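Local structure of glucokinase (Thermus thermophilus, 3VOV) at residues Ala114-Ala120 and Arg276-Gly281; Ala120-Glu124 and Gly239-Leu243; Val17-Lys21 and Ala290-Tyr294. The protein probably phosphorylates glucose and related hexoses with ATP, as a zinc-binding hexokinase of the ROK family. All coordinates share one frame; numbering follows the deposited sequence.

Overall arrangement
The three contacts are nested along the chain. Contact 2 lies inside the loop closed by contact 1, and contact 1 inside the loop closed by contact 3. Contacts 1 and 2 share Ala120, and their centres are about 7 Å apart. They reach the neighbouring strands 275-277 and 240-244 of the second mixed sheet. Contact 3 is at the first sheet, on strand 12-18, with its centre about 15 Å from that of contact 1 and 19 Å from that of contact 2. Helix 107-118 and helix 284-299 connect the two regions, with Leu291 packing on Ala114, His117 and Leu118. This is consistent with the two-lobed actin-like ATPase fold, with helices between its lobes.

Contact 1: Ala114-Ala120 and Arg276-Gly281; sequences AEHHLGA and RRARLG
Leu280 lays its CD1 methyl against the CB of Ala114, 3.7 Å away, and overlaps the last turn of helix 107-118. In this actin-like ATPase fold the chain here leaves strand 275-277 on its way to helix 284-299, and it passes the C-terminal end of helix 107-118. The other methyl of Leu280, CD2, turns to the Leu118 O and Gly119 CA side.

The buried carboxylate of Glu115 holds the two segments together. Its chain is bent at chi2 (-76°), which brings both oxygens up to the loop backbone. OE1 accepts a nearly straight bond from Arg279 N at 2.9 Å. OE2 takes Leu280 N at 2.8 Å. Both donors come from the syn side, somewhat out of the carboxylate plane. OE1 has a second donor within its own segment, Ala120 N, also at 2.9 Å. Three backbone N-H groups therefore fix the rotation of this carboxylate and would be expected to stabilise its negative charge. Ala278 CB packs beside OE2. A side chain at Gly119 would run into OE1.

Further along, Ala120 CB reaches Arg277 O at 3.4 Å. Ala120 also meets both Arg276 and Arg279. The extended chain of Arg276 sends NH2 to Ala120 O at 2.8 Å, and the oxygen lies in the guanidinium plane, 3° out of it. Val242 of strand 240-244 touches Glu115, Ala120 and Ala278. One face of the Arg279 guanidinium lies over Ala120 CA, offset toward its rim, with NE 3.7 Å from that CA.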
ATOM      1  N   ALA B 114     -28.152 -16.987 -10.784  1.00 17.85           N
ATOM      2  CA  ALA B 114     -28.186 -18.116 -11.629  1.00 17.36           C
ATOM      3  C   ALA B 114     -27.138 -19.141 -11.187  1.00 18.23           C
ATOM      4  O   ALA B 114     -27.454 -20.310 -11.021  1.00 17.92           O
ATOM      5  CB  ALA B 114     -27.997 -17.698 -13.123  1.00 17.41           C
ATOM      6  N   GLU B 115     -25.906 -18.716 -10.970  1.00 17.77           N
ATOM      7  CA  GLU B 115     -24.882 -19.665 -10.480  1.00 17.65           C
ATOM      8  C   GLU B 115     -25.260 -20.254  -9.134  1.00 18.27           C
ATOM      9  O   GLU B 115     -24.943 -21.427  -8.826  1.00 19.08           O
ATOM     10  CB  GLU B 115     -23.496 -19.003 -10.402  1.00 16.22           C
ATOM     11  CG  GLU B 115     -22.943 -18.642 -11.765  1.00 17.45           C
ATOM     12  CD  GLU B 115     -22.418 -19.810 -12.558  1.00 20.34           C
ATOM     13  OE1 GLU B 115     -22.178 -20.910 -11.979  1.00 19.53           O
ATOM     14  OE2 GLU B 115     -22.200 -19.589 -13.788  1.00 23.21           O
ATOM     15  N   HIS B 116     -25.940 -19.469  -8.327  1.00 17.50           N
ATOM     16  CA  HIS B 116     -26.413 -19.969  -7.037  1.00 18.07           C
ATOM     17  C   HIS B 116     -27.443 -21.098  -7.109  1.00 19.82           C
ATOM     18  O   HIS B 116     -27.296 -22.100  -6.430  1.00 20.54           O
ATOM     19  CB  HIS B 116     -27.012 -18.830  -6.234  1.00 17.30           C
ATOM     20  CG  HIS B 116     -27.434 -19.227  -4.862  1.00 17.50           C
ATOM     21  ND1 HIS B 116     -26.585 -19.154  -3.777  1.00 20.74           N
ATOM     22  CD2 HIS B 116     -28.627 -19.671  -4.387  1.00 18.59           C
ATOM     23  CE1 HIS B 116     -27.238 -19.562  -2.689  1.00 20.20           C
ATOM     24  NE2 HIS B 116     -28.481 -19.863  -3.030  1.00 19.96           N
ATOM     25  N   HIS B 117     -28.504 -20.875  -7.883  1.00 19.14           N
ATOM     26  CA  HIS B 117     -29.589 -21.815  -8.052  1.00 20.75           C
ATOM     27  C   HIS B 117     -29.350 -22.925  -9.044  1.00 20.06           C
ATOM     28  O   HIS B 117     -29.822 -24.021  -8.833  1.00 22.36           O
ATOM     29  CB  HIS B 117     -30.880 -21.066  -8.402  1.00 19.97           C
ATOM     30  CG  HIS B 117     -31.407 -20.258  -7.262  1.00 21.64           C
ATOM     31  ND1 HIS B 117     -32.063 -20.822  -6.191  1.00 23.86           N
ATOM     32  CD2 HIS B 117     -31.308 -18.936  -6.990  1.00 19.22           C
ATOM     33  CE1 HIS B 117     -32.370 -19.878  -5.317  1.00 23.17           C
ATOM     34  NE2 HIS B 117     -31.921 -18.719  -5.782  1.00 21.56           N
ATOM     35  N   LEU B 118     -28.631 -22.660 -10.114  1.00 19.95           N
ATOM     36  CA  LEU B 118     -28.480 -23.597 -11.248  1.00 21.67           C
ATOM     37  C   LEU B 118     -27.024 -23.986 -11.581  1.00 21.08           C
ATOM     38  O   LEU B 118     -26.792 -24.830 -12.420  1.00 21.11           O
ATOM     39  CB  LEU B 118     -29.070 -22.912 -12.508  1.00 20.66           C
ATOM     40  CG  LEU B 118     -30.596 -22.910 -12.805  1.00 26.32           C
ATOM     41  CD1 LEU B 118     -31.541 -23.236 -11.663  1.00 26.63           C
ATOM     42  CD2 LEU B 118     -31.117 -21.664 -13.602  1.00 21.81           C
ATOM     43  N   GLY B 119     -26.037 -23.328 -10.974  1.00 20.74           N
ATOM     44  CA  GLY B 119     -24.657 -23.450 -11.435  1.00 19.80           C
ATOM     45  C   GLY B 119     -23.706 -23.843 -10.318  1.00 20.54           C
ATOM     46  O   GLY B 119     -24.038 -24.677  -9.468  1.00 20.80           O
ATOM     47  N   ALA B 120     -22.534 -23.219 -10.302  1.00 19.87           N
ATOM     48  CA  ALA B 120     -21.427 -23.650  -9.409  1.00 20.28           C
ATOM     49  C   ALA B 120     -21.780 -23.702  -7.920  1.00 20.73           C
ATOM     50  O   ALA B 120     -21.108 -24.408  -7.144  1.00 21.26           O
ATOM     51  CB  ALA B 120     -20.189 -22.754  -9.625  1.00 20.07           C
ATOM     52  N   ARG B 276     -14.978 -21.684  -6.710  1.00 19.96           N
ATOM     53  CA  ARG B 276     -15.364 -22.514  -7.873  1.00 20.96           C
ATOM     54  C   ARG B 276     -15.515 -21.678  -9.129  1.00 20.68           C
ATOM     55  O   ARG B 276     -15.973 -20.531  -9.057  1.00 20.29           O
ATOM     56  CB  ARG B 276     -16.714 -23.256  -7.626  1.00 20.63           C
ATOM     57  CG  ARG B 276     -16.638 -24.271  -6.511  1.00 22.78           C
ATOM     58  CD  ARG B 276     -17.930 -25.111  -6.406  1.00 24.47           C
ATOM     59  NE  ARG B 276     -17.962 -25.905  -5.168  1.00 20.86           N
ATOM     60  CZ  ARG B 276     -19.068 -26.272  -4.532  1.00 25.76           C
ATOM     61  NH1 ARG B 276     -18.975 -27.046  -3.448  1.00 20.83           N
ATOM     62  NH2 ARG B 276     -20.266 -25.868  -4.957  1.00 20.68           N
ATOM     63  N   ARG B 277     -15.153 -22.246 -10.272  1.00 20.74           N
ATOM     64  CA  ARG B 277     -15.353 -21.585 -11.567  1.00 22.14           C
ATOM     65  C   ARG B 277     -16.847 -21.508 -11.867  1.00 21.60           C
ATOM     66  O   ARG B 277     -17.547 -22.526 -11.732  1.00 21.06           O
ATOM     67  CB  ARG B 277     -14.775 -22.460 -12.672  1.00 22.96           C
ATOM     68  CG  ARG B 277     -13.328 -22.303 -12.873  1.00 30.53           C
ATOM     69  CD  ARG B 277     -12.818 -23.063 -14.104  1.00 34.30           C
ATOM     70  NE  ARG B 277     -11.393 -22.766 -14.265  1.00 38.88           N
ATOM     71  CZ  ARG B 277     -10.891 -22.062 -15.278  1.00 38.89           C
ATOM     72  NH1 ARG B 277     -11.695 -21.621 -16.256  1.00 36.40           N
ATOM     73  NH2 ARG B 277      -9.584 -21.822 -15.322  1.00 39.18           N
ATOM     74  N   ALA B 278     -17.325 -20.356 -12.317  1.00 21.34           N
ATOM     75  CA  ALA B 278     -18.729 -20.249 -12.792  1.00 22.52           C
ATOM     76  C   ALA B 278     -18.995 -21.304 -13.868  1.00 23.57           C
ATOM     77  O   ALA B 278     -18.143 -21.505 -14.725  1.00 23.65           O
ATOM     78  CB  ALA B 278     -19.028 -18.848 -13.329  1.00 22.48           C
ATOM     79  N   ARG B 279     -20.174 -21.933 -13.815  1.00 24.33           N
ATOM     80  CA  ARG B 279     -20.518 -23.018 -14.741  1.00 25.30           C
ATOM     81  C   ARG B 279     -21.400 -22.637 -15.909  1.00 25.60           C
ATOM     82  O   ARG B 279     -21.451 -23.395 -16.900  1.00 24.12           O
ATOM     83  CB  ARG B 279     -21.155 -24.184 -14.008  1.00 25.47           C
ATOM     84  CG  ARG B 279     -20.110 -25.065 -13.316  1.00 30.37           C
ATOM     85  CD  ARG B 279     -20.742 -26.033 -12.342  1.00 37.91           C
ATOM     86  NE  ARG B 279     -19.789 -26.346 -11.279  1.00 43.18           N
ATOM     87  CZ  ARG B 279     -20.050 -27.077 -10.196  1.00 46.53           C
ATOM     88  NH1 ARG B 279     -21.269 -27.611  -9.995  1.00 47.09           N
ATOM     89  NH2 ARG B 279     -19.075 -27.270  -9.306  1.00 46.12           N
ATOM     90  N   LEU B 280     -22.111 -21.502 -15.812  1.00 24.17           N
ATOM     91  CA  LEU B 280     -23.226 -21.293 -16.756  1.00 24.69           C
ATOM     92  C   LEU B 280     -22.857 -20.500 -17.981  1.00 25.75           C
ATOM     93  O   LEU B 280     -23.684 -20.334 -18.861  1.00 25.34           O
ATOM     94  CB  LEU B 280     -24.432 -20.648 -16.073  1.00 23.24           C
ATOM     95  CG  LEU B 280     -25.001 -21.457 -14.920  1.00 23.00           C
ATOM     96  CD1 LEU B 280     -26.042 -20.664 -14.167  1.00 21.64           C
ATOM     97  CD2 LEU B 280     -25.604 -22.774 -15.418  1.00 22.74           C
ATOM     98  N   GLY B 281     -21.645 -19.961 -18.020  1.00 26.44           N
ATOM     99  CA  GLY B 281     -21.196 -19.251 -19.207  1.00 28.81           C
ATOM    100  C   GLY B 281     -22.118 -18.112 -19.648  1.00 29.80           C
ATOM    101  O   GLY B 281     -22.613 -17.316 -18.830  1.00 30.09           O
TER

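Contact 2: Ala120-Glu124 and Gly239-Leu243; sequences AAQGE and GVVVL
This is apolar packing of a loop on a strand, in which Ala120, Ala121 and Glu124 rest on Val240 and Val242. The loop joins helix 107-118 to strand 127-132. The strand, 240-244, lies inside the second mixed sheet of the actin-like ATPase fold, with strands 127-132 and 275-277 as parallel neighbours. The loop is shaped by a type II beta turn from Ala121 to Glu124, closed by Glu124 N to Ala121 O at 3.0 Å. Gly123 takes the positive phi of this turn (111°), where a side chain would press on the carbonyl oxygen of Gln122.

The loop presents small groups to the valines. Ala120 CB meets Val242 CG1 at 3.8 Å. Ala121 CB meets the other methyl of the same valine, CG2, at the same 3.8 Å, so the two alanines share Val242 between its branches. Ala121 CB also reaches Val240 CG1, 4.1 Å away. With CG1 anti to the backbone N, Val242 turns that methyl to Ala120 and CG2 to Ala121. Val241 points away from the loop; it and Leu243 pack on helix 253-265.

At the other end of the turn Glu124 crosses Val240 at about a right angle. Its aliphatic CG lies 3.7 Å from Val240 CG2, and its CD passes over the same methyl. A bend at chi2 (-55°) turns the carboxylate toward Gly239. Gly239 O makes a hydrogen bond to Arg151 of a second subunit. Without a side chain, Gly239 lets Glu124 OE2 come within 3.3 Å of its CA.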
ATOM      1  N   ALA B 120     -22.534 -23.219 -10.302  1.00 19.87           N
ATOM      2  CA  ALA B 120     -21.427 -23.650  -9.409  1.00 20.28           C
ATOM      3  C   ALA B 120     -21.780 -23.702  -7.920  1.00 20.73           C
ATOM      4  O   ALA B 120     -21.108 -24.408  -7.144  1.00 21.26           O
ATOM      5  CB  ALA B 120     -20.189 -22.754  -9.625  1.00 20.07           C
ATOM      6  N   ALA B 121     -22.784 -22.938  -7.491  1.00 19.82           N
ATOM      7  CA  ALA B 121     -23.125 -22.894  -6.073  1.00 19.44           C
ATOM      8  C   ALA B 121     -24.462 -23.585  -5.755  1.00 20.31           C
ATOM      9  O   ALA B 121     -25.015 -23.420  -4.663  1.00 19.00           O
ATOM     10  CB  ALA B 121     -23.105 -21.445  -5.532  1.00 18.65           C
ATOM     11  N   GLN B 122     -24.988 -24.347  -6.710  1.00 22.03           N
ATOM     12  CA  GLN B 122     -26.236 -25.071  -6.472  1.00 23.90           C
ATOM     13  C   GLN B 122     -26.046 -25.961  -5.234  1.00 25.03           C
ATOM     14  O   GLN B 122     -25.031 -26.675  -5.104  1.00 26.52           O
ATOM     15  CB  GLN B 122     -26.638 -25.884  -7.704  1.00 23.75           C
ATOM     16  CG  GLN B 122     -28.034 -26.447  -7.585  1.00 27.31           C
ATOM     17  CD  GLN B 122     -28.525 -27.164  -8.853  1.00 32.63           C
ATOM     18  OE1 GLN B 122     -27.768 -27.435  -9.792  1.00 35.73           O
ATOM     19  NE2 GLN B 122     -29.827 -27.440  -8.883  1.00 36.58           N
ATOM     20  N   GLY B 123     -26.991 -25.855  -4.308  1.00 25.87           N
ATOM     21  CA  GLY B 123     -26.979 -26.601  -3.039  1.00 26.54           C
ATOM     22  C   GLY B 123     -26.738 -25.678  -1.853  1.00 26.44           C
ATOM     23  O   GLY B 123     -27.165 -25.981  -0.749  1.00 26.28           O
ATOM     24  N   GLU B 124     -26.065 -24.544  -2.088  1.00 25.79           N
ATOM     25  CA  GLU B 124     -25.778 -23.582  -1.013  1.00 25.46           C
ATOM     26  C   GLU B 124     -26.999 -22.765  -0.630  1.00 25.76           C
ATOM     27  O   GLU B 124     -27.907 -22.599  -1.446  1.00 24.70           O
ATOM     28  CB  GLU B 124     -24.633 -22.647  -1.428  1.00 25.15           C
ATOM     29  CG  GLU B 124     -23.354 -23.367  -1.741  1.00 24.48           C
ATOM     30  CD  GLU B 124     -22.884 -24.259  -0.599  1.00 26.17           C
ATOM     31  OE1 GLU B 124     -22.500 -25.413  -0.894  1.00 25.55           O
ATOM     32  OE2 GLU B 124     -22.863 -23.810   0.562  1.00 24.24           O
ATOM     33  N   GLY B 239     -21.459 -19.652   1.623  1.00 20.07           N
ATOM     34  CA  GLY B 239     -21.288 -21.101   1.461  1.00 20.00           C
ATOM     35  C   GLY B 239     -20.122 -21.388   0.516  1.00 21.16           C
ATOM     36  O   GLY B 239     -19.219 -22.157   0.837  1.00 20.16           O
ATOM     37  N   VAL B 240     -20.132 -20.708  -0.628  1.00 21.02           N
ATOM     38  CA  VAL B 240     -19.197 -20.936  -1.731  1.00 20.82           C
ATOM     39  C   VAL B 240     -18.918 -19.573  -2.357  1.00 20.65           C
ATOM     40  O   VAL B 240     -19.784 -18.677  -2.363  1.00 19.76           O
ATOM     41  CB  VAL B 240     -19.839 -21.934  -2.783  1.00 22.08           C
ATOM     42  CG1 VAL B 240     -19.230 -21.846  -4.150  1.00 23.02           C
ATOM     43  CG2 VAL B 240     -19.726 -23.403  -2.268  1.00 20.96           C
ATOM     44  N   VAL B 241     -17.715 -19.441  -2.905  1.00 19.37           N
ATOM     45  CA  VAL B 241     -17.354 -18.305  -3.742  1.00 18.71           C
ATOM     46  C   VAL B 241     -17.300 -18.763  -5.200  1.00 18.70           C
ATOM     47  O   VAL B 241     -16.640 -19.777  -5.532  1.00 19.28           O
ATOM     48  CB  VAL B 241     -16.005 -17.720  -3.298  1.00 19.36           C
ATOM     49  CG1 VAL B 241     -15.570 -16.593  -4.242  1.00 19.88           C
ATOM     50  CG2 VAL B 241     -16.120 -17.235  -1.847  1.00 15.52           C
ATOM     51  N   VAL B 242     -17.969 -18.029  -6.084  1.00 18.56           N
ATOM     52  CA  VAL B 242     -17.977 -18.397  -7.512  1.00 18.23           C
ATOM     53  C   VAL B 242     -17.278 -17.307  -8.317  1.00 18.85           C
ATOM     54  O   VAL B 242     -17.573 -16.119  -8.126  1.00 18.88           O
ATOM     55  CB  VAL B 242     -19.439 -18.569  -8.048  1.00 18.51           C
ATOM     56  CG1 VAL B 242     -19.457 -19.007  -9.560  1.00 18.84           C
ATOM     57  CG2 VAL B 242     -20.216 -19.576  -7.212  1.00 15.50           C
ATOM     58  N   LEU B 243     -16.350 -17.704  -9.190  1.00 18.75           N
ATOM     59  CA  LEU B 243     -15.641 -16.747 -10.036  1.00 19.07           C
ATOM     60  C   LEU B 243     -15.924 -17.020 -11.506  1.00 19.28           C
ATOM     61  O   LEU B 243     -15.686 -18.127 -12.014  1.00 19.02           O
ATOM     62  CB  LEU B 243     -14.116 -16.796  -9.779  1.00 17.60           C
ATOM     63  CG  LEU B 243     -13.200 -15.867 -10.589  1.00 18.19           C
ATOM     64  CD1 LEU B 243     -13.504 -14.407 -10.286  1.00 16.65           C
ATOM     65  CD2 LEU B 243     -11.713 -16.159 -10.281  1.00 18.11           C
TER

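Contact 3: Val17-Lys21 and Ala290-Tyr294; sequences VFDGK and ALTAY
Apolar contacts carry the first half of this interface. Phe18 CB presses on Ala290 CB at 3.4 Å, and the same alanine methyl lies near CG and CD2 of the ring. With CG anti to the backbone N (chi1 176°), the ring reaches along the helix to Leu291, where CZ is 3.8 Å from Leu291 CG. Tyr294 CB stands at the edge of the Phe18 ring, near its plane.

The second kind is a CH-pi contact. Gly20 CA lies over one face of the Tyr294 ring, 3.5 Å from its centroid and 16° off the ring normal. Any CB on Gly20 would collide with this ring. Asp19 O is also near, 3.6 Å from Tyr294 CE2. An alanine in place of Tyr294 would remove the ring, and Gly20 CA would probably lose its CH-pi partner, with a gap opening beside the turn.

Hydrogen bonds shape the turn itself. Asp19 OD1 accepts from Lys21 N at 2.8 Å, which makes an Asx turn, and it also takes the N-H of Arg22.

Val3 of strand 3-8 touches Phe18, Ala293 and Tyr294, so helix 284-299 packs across two neighbouring strands of the first sheet. A late helix lying on the N-terminal sheet fits the actin-like ATPase fold of ROK sugar kinases.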
ATOM      1  N   VAL B  17     -38.599 -18.345 -22.151  1.00 19.91           N
ATOM      2  CA  VAL B  17     -39.519 -18.836 -21.121  1.00 19.87           C
ATOM      3  C   VAL B  17     -38.716 -19.750 -20.211  1.00 20.06           C
ATOM      4  O   VAL B  17     -37.776 -20.401 -20.675  1.00 20.84           O
ATOM      5  CB  VAL B  17     -40.760 -19.576 -21.733  1.00 19.92           C
ATOM      6  CG1 VAL B  17     -41.656 -20.155 -20.653  1.00 20.21           C
ATOM      7  CG2 VAL B  17     -41.588 -18.611 -22.627  1.00 20.08           C
ATOM      8  N   PHE B  18     -39.021 -19.730 -18.924  1.00 18.62           N
ATOM      9  CA  PHE B  18     -38.211 -20.400 -17.941  1.00 19.43           C
ATOM     10  C   PHE B  18     -39.187 -21.044 -16.997  1.00 20.42           C
ATOM     11  O   PHE B  18     -40.164 -20.411 -16.629  1.00 20.78           O
ATOM     12  CB  PHE B  18     -37.388 -19.363 -17.168  1.00 17.60           C
ATOM     13  CG  PHE B  18     -36.570 -19.923 -16.042  1.00 18.09           C
ATOM     14  CD1 PHE B  18     -35.448 -20.711 -16.306  1.00 14.62           C
ATOM     15  CD2 PHE B  18     -36.906 -19.643 -14.712  1.00 17.16           C
ATOM     16  CE1 PHE B  18     -34.688 -21.215 -15.268  1.00 16.87           C
ATOM     17  CE2 PHE B  18     -36.151 -20.093 -13.684  1.00 18.37           C
ATOM     18  CZ  PHE B  18     -35.015 -20.918 -13.947  1.00 16.31           C
ATOM     19  N   ASP B  19     -38.898 -22.265 -16.545  1.00 20.58           N
ATOM     20  CA  ASP B  19     -39.870 -22.975 -15.703  1.00 21.61           C
ATOM     21  C   ASP B  19     -39.471 -23.123 -14.241  1.00 22.13           C
ATOM     22  O   ASP B  19     -40.156 -23.833 -13.462  1.00 23.68           O
ATOM     23  CB  ASP B  19     -40.184 -24.337 -16.303  1.00 22.71           C
ATOM     24  CG  ASP B  19     -38.997 -25.293 -16.238  1.00 24.09           C
ATOM     25  OD1 ASP B  19     -37.973 -24.993 -15.562  1.00 21.45           O
ATOM     26  OD2 ASP B  19     -39.096 -26.360 -16.871  1.00 24.11           O
ATOM     27  N   GLY B  20     -38.400 -22.423 -13.850  1.00 21.02           N
ATOM     28  CA  GLY B  20     -37.897 -22.484 -12.484  1.00 21.13           C
ATOM     29  C   GLY B  20     -36.589 -23.248 -12.455  1.00 23.17           C
ATOM     30  O   GLY B  20     -35.776 -23.048 -11.531  1.00 22.61           O
ATOM     31  N   LYS B  21     -36.346 -24.063 -13.495  1.00 22.43           N
ATOM     32  CA  LYS B  21     -35.097 -24.855 -13.601  1.00 23.22           C
ATOM     33  C   LYS B  21     -34.478 -24.767 -14.977  1.00 21.51           C
ATOM     34  O   LYS B  21     -33.274 -24.753 -15.083  1.00 23.06           O
ATOM     35  CB  LYS B  21     -35.335 -26.355 -13.268  1.00 23.37           C
ATOM     36  CG  LYS B  21     -35.529 -26.680 -11.753  1.00 30.99           C
ATOM     37  CD  LYS B  21     -34.435 -25.993 -10.859  1.00 37.93           C
ATOM     38  CE  LYS B  21     -34.149 -26.709  -9.513  1.00 41.93           C
ATOM     39  NZ  LYS B  21     -33.221 -25.826  -8.677  1.00 44.02           N
ATOM     40  N   ALA B 290     -34.464 -14.515 -15.531  1.00 17.33           N
ATOM     41  CA  ALA B 290     -35.652 -15.335 -15.382  1.00 17.54           C
ATOM     42  C   ALA B 290     -35.866 -15.713 -13.925  1.00 18.01           C
ATOM     43  O   ALA B 290     -36.973 -15.628 -13.425  1.00 18.29           O
ATOM     44  CB  ALA B 290     -35.566 -16.585 -16.284  1.00 16.72           C
ATOM     45  N   LEU B 291     -34.809 -16.150 -13.237  1.00 18.10           N
ATOM     46  CA  LEU B 291     -34.950 -16.504 -11.831  1.00 17.55           C
ATOM     47  C   LEU B 291     -35.388 -15.354 -10.956  1.00 17.23           C
ATOM     48  O   LEU B 291     -36.124 -15.536  -9.966  1.00 17.92           O
ATOM     49  CB  LEU B 291     -33.648 -17.024 -11.280  1.00 16.86           C
ATOM     50  CG  LEU B 291     -33.321 -18.476 -11.517  1.00 16.75           C
ATOM     51  CD1 LEU B 291     -31.784 -18.581 -11.318  1.00 17.23           C
ATOM     52  CD2 LEU B 291     -34.105 -19.344 -10.504  1.00 17.68           C
ATOM     53  N   THR B 292     -34.938 -14.160 -11.299  1.00 17.67           N
ATOM     54  CA  THR B 292     -35.429 -12.956 -10.604  1.00 19.34           C
ATOM     55  C   THR B 292     -36.944 -12.916 -10.588  1.00 19.63           C
ATOM     56  O   THR B 292     -37.561 -12.811  -9.523  1.00 19.22           O
ATOM     57  CB  THR B 292     -34.781 -11.650 -11.214  1.00 18.87           C
ATOM     58  OG1 THR B 292     -33.374 -11.746 -11.043  1.00 19.53           O
ATOM     59  CG2 THR B 292     -35.273 -10.365 -10.540  1.00 18.06           C
ATOM     60  N   ALA B 293     -37.554 -12.997 -11.769  1.00 20.75           N
ATOM     61  CA  ALA B 293     -39.030 -12.948 -11.862  1.00 20.46           C
ATOM     62  C   ALA B 293     -39.663 -14.187 -11.186  1.00 20.70           C
ATOM     63  O   ALA B 293     -40.705 -14.110 -10.523  1.00 21.61           O
ATOM     64  CB  ALA B 293     -39.461 -12.866 -13.356  1.00 19.54           C
ATOM     65  N   TYR B 294     -39.050 -15.341 -11.381  1.00 21.75           N
ATOM     66  CA  TYR B 294     -39.606 -16.609 -10.858  1.00 21.80           C
ATOM     67  C   TYR B 294     -39.700 -16.576  -9.316  1.00 22.27           C
ATOM     68  O   TYR B 294     -40.764 -16.879  -8.688  1.00 20.42           O
ATOM     69  CB  TYR B 294     -38.724 -17.785 -11.348  1.00 21.70           C
ATOM     70  CG  TYR B 294     -39.239 -19.124 -10.866  1.00 24.79           C
ATOM     71  CD1 TYR B 294     -38.840 -19.660  -9.643  1.00 23.63           C
ATOM     72  CD2 TYR B 294     -40.180 -19.816 -11.619  1.00 25.40           C
ATOM     73  CE1 TYR B 294     -39.356 -20.930  -9.199  1.00 26.95           C
ATOM     74  CE2 TYR B 294     -40.696 -21.031 -11.197  1.00 27.29           C
ATOM     75  CZ  TYR B 294     -40.284 -21.588 -10.009  1.00 25.79           C
ATOM     76  OH  TYR B 294     -40.854 -22.786  -9.658  1.00 31.27           O
TER